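Local coordinates for periplasmic oligopeptide-binding protein (Burkholderia pseudomallei, PDB 3ZS6), which probably binds oligopeptides in the periplasm as the solute-binding component of an ABC peptide-uptake system, at residues Asp275-Arg288 with Met327-Ala341. Numbering follows the deposited sequence. Where two conformers were deposited one is given.
Sequences DKRVREALAMVLDR and MARRVDYAKNLLKQA
An antiparallel helix pair brings Ala281 against Ala334: the N-to-C directions of 276-285 and 327-340 differ by 158°, and their axes approach to 8.3 Å. The small residues, Ala281 CB to Ala334 CB 3.9 Å, permit that approach. Packing is knobs-into-holes in both directions. Leu337 fits among Arg277, Glu280, Ala281 and Met284, its CD1 lying 3.7 Å from Glu280 CD. Met284 enters the hole of Arg330, Tyr333, Ala334 and Leu337; with CG between backbone N and carbonyl carbon (chi1 71°), its chain crosses Tyr333 at about a right angle, bringing SD obliquely to the Tyr333 ring, 4.9 Å from its centroid, a Met-aromatic contact, while the CE methyl packs against Tyr333 CD1. In this type 2 periplasmic binding protein fold the pair packs beside helix 359-376, whose Leu376 and Lys375 touch Val285 and Val331 respectively. At one end, Arg277 grips Asp275 side-on, NE to OD1 3.1 Å and NH2 to OD2 2.7 Å; the same OD1 caps Arg277 N. Held this way, the guanidinium lays one face over Ala341 CA, and a water joins Arg277 NH1 to Gln340 OE1. At the other end, Arg330 NH1 donates to Leu286 O weakly (3.2 Å, 128°), while Met327 CE covers one face of the Arg330 guanidinium.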
loop_
_atom_site.group_PDB
_atom_site.type_symbol
_atom_site.label_atom_id
_atom_site.label_comp_id
_atom_site.label_asym_id
_atom_site.label_seq_id
_atom_site.Cartn_x
_atom_site.Cartn_y
_atom_site.Cartn_z
ATOM N N ASP A 275 11.368 8.693 22.903
ATOM C CA ASP A 275 11.155 7.976 24.160
ATOM C C ASP A 275 9.900 7.107 24.077
ATOM O O ASP A 275 8.786 7.612 23.947
ATOM C CB ASP A 275 11.057 8.962 25.338
ATOM C CG ASP A 275 11.012 8.260 26.696
ATOM O OD1 ASP A 275 10.454 7.144 26.785
ATOM O OD2 ASP A 275 11.533 8.831 27.681
ATOM N N LYS A 276 10.098 5.797 24.151
ATOM C CA LYS A 276 9.012 4.822 24.071
ATOM C C LYS A 276 7.858 5.127 25.034
ATOM O O LYS A 276 6.692 4.864 24.729
ATOM C CB LYS A 276 9.587 3.419 24.322
ATOM C CG LYS A 276 8.605 2.350 24.777
ATOM C CD LYS A 276 9.374 1.137 25.308
ATOM C CE LYS A 276 8.462 -0.043 25.620
ATOM N NZ LYS A 276 7.418 0.271 26.638
ATOM N N ARG A 277 8.180 5.682 26.198
ATOM C CA ARG A 277 7.151 6.012 27.182
ATOM C C ARG A 277 6.200 7.099 26.673
ATOM O O ARG A 277 4.995 7.047 26.927
ATOM C CB ARG A 277 7.786 6.419 28.512
ATOM C CG ARG A 277 8.506 5.266 29.220
ATOM C CD ARG A 277 9.398 5.783 30.346
ATOM N NE ARG A 277 10.480 6.610 29.817
ATOM C CZ ARG A 277 11.478 7.095 30.550
ATOM N NH1 ARG A 277 11.529 6.829 31.854
ATOM N NH2 ARG A 277 12.418 7.845 29.980
ATOM N N VAL A 278 6.740 8.082 25.962
ATOM C CA VAL A 278 5.905 9.126 25.362
ATOM C C VAL A 278 5.007 8.545 24.261
ATOM O O VAL A 278 3.805 8.821 24.229
ATOM C CB VAL A 278 6.757 10.293 24.790
ATOM C CG1 VAL A 278 5.870 11.313 24.078
ATOM C CG2 VAL A 278 7.566 10.970 25.904
ATOM N N ARG A 279 5.586 7.732 23.375
ATOM C CA ARG A 279 4.819 7.135 22.268
ATOM C C ARG A 279 3.669 6.277 22.795
ATOM O O ARG A 279 2.535 6.354 22.312
ATOM C CB ARG A 279 5.727 6.301 21.339
ATOM C CG ARG A 279 6.919 7.080 20.754
ATOM C CD ARG A 279 7.578 6.365 19.557
ATOM N NE ARG A 279 8.182 5.084 19.925
ATOM C CZ ARG A 279 9.462 4.917 20.251
ATOM N NH1 ARG A 279 10.304 5.951 20.253
ATOM N NH2 ARG A 279 9.903 3.705 20.572
ATOM N N GLU A 280 3.980 5.468 23.800
ATOM C CA GLU A 280 3.017 4.595 24.448
ATOM C C GLU A 280 1.875 5.387 25.088
ATOM O O GLU A 280 0.700 5.037 24.938
ATOM C CB GLU A 280 3.740 3.770 25.514
ATOM C CG GLU A 280 2.890 2.721 26.191
ATOM C CD GLU A 280 3.686 1.910 27.203
ATOM O OE1 GLU A 280 4.907 2.153 27.339
ATOM O OE2 GLU A 280 3.094 1.026 27.850
ATOM N N ALA A 281 2.220 6.450 25.809
ATOM C CA ALA A 281 1.206 7.304 26.424
ATOM C C ALA A 281 0.227 7.854 25.383
ATOM O O ALA A 281 -0.986 7.855 25.594
ATOM C CB ALA A 281 1.866 8.449 27.172
ATOM N N LEU A 282 0.760 8.337 24.266
ATOM C CA LEU A 282 -0.076 8.902 23.216
ATOM C C LEU A 282 -1.018 7.841 22.661
ATOM O O LEU A 282 -2.189 8.115 22.382
ATOM C CB LEU A 282 0.784 9.493 22.094
ATOM C CG LEU A 282 1.652 10.714 22.436
ATOM C CD1 LEU A 282 2.561 11.078 21.260
ATOM C CD2 LEU A 282 0.789 11.911 22.832
ATOM N N ALA A 283 -0.507 6.622 22.526
ATOM C CA ALA A 283 -1.295 5.520 21.981
ATOM C C ALA A 283 -2.437 5.072 22.893
ATOM O O ALA A 283 -3.549 4.818 22.430
ATOM C CB ALA A 283 -0.392 4.334 21.655
ATOM N N MET A 284 -2.160 4.963 24.185
ATOM C CA MET A 284 -3.090 4.299 25.091
ATOM C C MET A 284 -4.276 5.169 25.487
ATOM O O MET A 284 -5.282 4.668 25.973
ATOM C CB MET A 284 -2.362 3.781 26.342
ATOM C CG MET A 284 -1.900 4.857 27.296
ATOM S SD MET A 284 -0.880 4.176 28.626
ATOM C CE MET A 284 -1.912 2.839 29.214
ATOM N N VAL A 285 -4.169 6.473 25.268
ATOM C CA VAL A 285 -5.257 7.376 25.637
ATOM C C VAL A 285 -6.372 7.497 24.576
ATOM O O VAL A 285 -7.516 7.824 24.905
ATOM C CB VAL A 285 -4.697 8.759 26.017
ATOM C CG1 VAL A 285 -5.732 9.834 25.825
ATOM C CG2 VAL A 285 -4.175 8.734 27.465
ATOM N N LEU A 286 -6.048 7.220 23.313
ATOM C CA LEU A 286 -7.034 7.324 22.235
ATOM C C LEU A 286 -8.113 6.238 22.320
ATOM O O LEU A 286 -7.808 5.049 22.385
ATOM C CB LEU A 286 -6.356 7.258 20.860
ATOM C CG LEU A 286 -5.231 8.239 20.529
ATOM C CD1 LEU A 286 -4.532 7.804 19.238
ATOM C CD2 LEU A 286 -5.736 9.676 20.418
ATOM N N ASP A 287 -9.374 6.656 22.300
ATOM C CA ASP A 287 -10.501 5.730 22.374
ATOM C C ASP A 287 -10.914 5.293 20.963
ATOM O O ASP A 287 -11.671 5.993 20.283
ATOM C CB ASP A 287 -11.672 6.410 23.087
ATOM C CG ASP A 287 -12.732 5.428 23.547
ATOM O OD1 ASP A 287 -12.924 4.390 22.877
ATOM O OD2 ASP A 287 -13.380 5.708 24.582
ATOM N N ARG A 288 -10.412 4.135 20.533
ATOM C CA ARG A 288 -10.631 3.648 19.173
ATOM C C ARG A 288 -12.048 3.103 18.988
ATOM O O ARG A 288 -12.529 2.947 17.860
ATOM C CB ARG A 288 -9.599 2.573 18.825
ATOM C CG ARG A 288 -8.141 3.053 18.888
ATOM C CD ARG A 288 -7.191 1.861 19.038
ATOM N NE ARG A 288 -5.796 2.276 19.091
ATOM C CZ ARG A 288 -5.255 2.938 20.113
ATOM N NH1 ARG A 288 -6.004 3.279 21.165
ATOM N NH2 ARG A 288 -3.968 3.281 20.075
ATOM N N MET A 327 -11.035 3.654 30.987
ATOM C CA MET A 327 -10.322 4.783 30.408
ATOM C C MET A 327 -9.581 5.587 31.480
ATOM O O MET A 327 -8.433 5.985 31.281
ATOM C CB MET A 327 -11.262 5.679 29.586
ATOM C CG MET A 327 -10.540 6.737 28.761
ATOM S SD MET A 327 -9.293 6.043 27.641
ATOM C CE MET A 327 -10.303 4.986 26.595
ATOM N N ALA A 328 -10.234 5.814 32.617
ATOM C CA ALA A 328 -9.618 6.563 33.712
ATOM C C ALA A 328 -8.262 5.973 34.101
ATOM O O ALA A 328 -7.298 6.703 34.339
ATOM C CB ALA A 328 -10.554 6.613 34.930
ATOM N N ARG A 329 -8.202 4.649 34.163
ATOM C CA ARG A 329 -6.958 3.930 34.422
ATOM C C ARG A 329 -5.967 4.102 33.267
ATOM O O ARG A 329 -4.763 4.259 33.486
ATOM C CB ARG A 329 -7.266 2.446 34.650
ATOM C CG ARG A 329 -6.061 1.552 34.899
ATOM C CD ARG A 329 -6.530 0.232 35.480
ATOM N NE ARG A 329 -5.656 -0.896 35.176
ATOM C CZ ARG A 329 -6.057 -2.165 35.205
ATOM N NH1 ARG A 329 -7.315 -2.459 35.518
ATOM N NH2 ARG A 329 -5.207 -3.140 34.915
ATOM N N ARG A 330 -6.473 4.069 32.038
ATOM C CA ARG A 330 -5.630 4.310 30.871
ATOM C C ARG A 330 -4.943 5.656 30.984
ATOM O O ARG A 330 -3.734 5.765 30.796
ATOM C CB ARG A 330 -6.458 4.296 29.589
ATOM C CG ARG A 330 -6.796 2.930 29.066
ATOM C CD ARG A 330 -6.809 3.001 27.554
ATOM N NE ARG A 330 -7.844 2.165 26.979
ATOM C CZ ARG A 330 -8.202 2.215 25.704
ATOM N NH1 ARG A 330 -7.604 3.067 24.877
ATOM N NH2 ARG A 330 -9.158 1.413 25.264
ATOM N N VAL A 331 -5.732 6.679 31.296
ATOM C CA VAL A 331 -5.237 8.046 31.363
ATOM C C VAL A 331 -4.220 8.250 32.491
ATOM O O VAL A 331 -3.171 8.869 32.290
ATOM C CB VAL A 331 -6.405 9.043 31.517
ATOM C CG1 VAL A 331 -5.886 10.414 31.913
ATOM C CG2 VAL A 331 -7.220 9.107 30.220
ATOM N N ASP A 332 -4.534 7.735 33.676
ATOM C CA ASP A 332 -3.602 7.798 34.807
ATOM C C ASP A 332 -2.256 7.168 34.462
ATOM O O ASP A 332 -1.196 7.755 34.688
ATOM C CB ASP A 332 -4.191 7.087 36.028
ATOM C CG ASP A 332 -5.283 7.891 36.702
ATOM O OD1 ASP A 332 -5.177 9.136 36.719
ATOM O OD2 ASP A 332 -6.244 7.275 37.217
ATOM N N TYR A 333 -2.297 5.957 33.925
ATOM C CA TYR A 333 -1.076 5.264 33.547
ATOM C C TYR A 333 -0.301 6.096 32.522
ATOM O O TYR A 333 0.914 6.253 32.626
ATOM C CB TYR A 333 -1.415 3.878 32.999
ATOM C CG TYR A 333 -0.234 2.946 32.845
ATOM C CD1 TYR A 333 0.604 3.037 31.742
ATOM C CD2 TYR A 333 0.036 1.967 33.799
ATOM C CE1 TYR A 333 1.679 2.191 31.591
ATOM C CE2 TYR A 333 1.115 1.112 33.659
ATOM C CZ TYR A 333 1.934 1.230 32.549
ATOM O OH TYR A 333 3.010 0.388 32.384
ATOM N N ALA A 334 -1.007 6.650 31.538
ATOM C CA ALA A 334 -0.346 7.400 30.467
ATOM C C ALA A 334 0.279 8.703 30.971
ATOM O O ALA A 334 1.401 9.057 30.588
ATOM C CB ALA A 334 -1.328 7.671 29.305
ATOM N N LYS A 335 -0.448 9.423 31.824
ATOM C CA LYS A 335 0.100 10.630 32.448
ATOM C C LYS A 335 1.365 10.326 33.253
ATOM O O LYS A 335 2.322 11.101 33.250
ATOM C CB LYS A 335 -0.947 11.321 33.334
ATOM C CG LYS A 335 -1.914 12.204 32.559
ATOM C CD LYS A 335 -2.830 13.000 33.474
ATOM C CE LYS A 335 -3.879 12.116 34.125
ATOM N NZ LYS A 335 -4.808 12.910 34.977
ATOM N N ASN A 336 1.371 9.195 33.945
ATOM C CA ASN A 336 2.543 8.772 34.706
ATOM C C ASN A 336 3.720 8.446 33.781
ATOM O O ASN A 336 4.881 8.704 34.108
ATOM C CB ASN A 336 2.196 7.564 35.579
ATOM C CG ASN A 336 3.077 7.457 36.810
ATOM O OD1 ASN A 336 4.090 6.757 36.806
ATOM N ND2 ASN A 336 2.691 8.150 37.875
ATOM N N LEU A 337 3.414 7.878 32.620
ATOM C CA LEU A 337 4.446 7.617 31.627
ATOM C C LEU A 337 5.100 8.925 31.192
ATOM O O LEU A 337 6.322 9.011 31.097
ATOM C CB LEU A 337 3.865 6.887 30.407
ATOM C CG LEU A 337 3.514 5.415 30.595
ATOM C CD1 LEU A 337 2.828 4.862 29.332
ATOM C CD2 LEU A 337 4.755 4.600 30.939
ATOM N N LEU A 338 4.284 9.944 30.923
ATOM C CA LEU A 338 4.807 11.241 30.507
ATOM C C LEU A 338 5.692 11.815 31.605
ATOM O O LEU A 338 6.765 12.369 31.339
ATOM C CB LEU A 338 3.670 12.214 30.183
ATOM C CG LEU A 338 2.897 11.981 28.875
ATOM C CD1 LEU A 338 1.887 13.093 28.644
ATOM C CD2 LEU A 338 3.853 11.871 27.693
ATOM N N LYS A 339 5.233 11.677 32.844
ATOM C CA LYS A 339 6.001 12.138 33.995
ATOM C C LYS A 339 7.327 11.390 34.062
ATOM O O LYS A 339 8.393 12.001 34.165
ATOM C CB LYS A 339 5.198 11.935 35.280
ATOM C CG LYS A 339 5.939 12.306 36.559
ATOM C CD LYS A 339 5.028 12.160 37.778
ATOM C CE LYS A 339 5.739 12.561 39.065
ATOM N NZ LYS A 339 4.888 12.310 40.263
ATOM N N GLN A 340 7.257 10.063 33.987
ATOM C CA GLN A 340 8.456 9.229 34.003
ATOM C C GLN A 340 9.442 9.665 32.925
ATOM O O GLN A 340 10.655 9.614 33.123
ATOM C CB GLN A 340 8.089 7.751 33.822
ATOM C CG GLN A 340 7.348 7.133 35.010
ATOM C CD GLN A 340 6.785 5.746 34.710
ATOM O OE1 GLN A 340 7.227 5.060 33.785
ATOM N NE2 GLN A 340 5.794 5.329 35.496
ATOM N N ALA A 341 8.919 10.105 31.786
ATOM C CA ALA A 341 9.765 10.489 30.655
ATOM C C ALA A 341 10.264 11.926 30.750
ATOM O O ALA A 341 10.975 12.398 29.863
ATOM C CB ALA A 341 9.018 10.287 29.344
HETATM O O HOH W 1 10.209 4.629 33.620
HETATM O O HOH W 2 4.394 0.190 30.015
#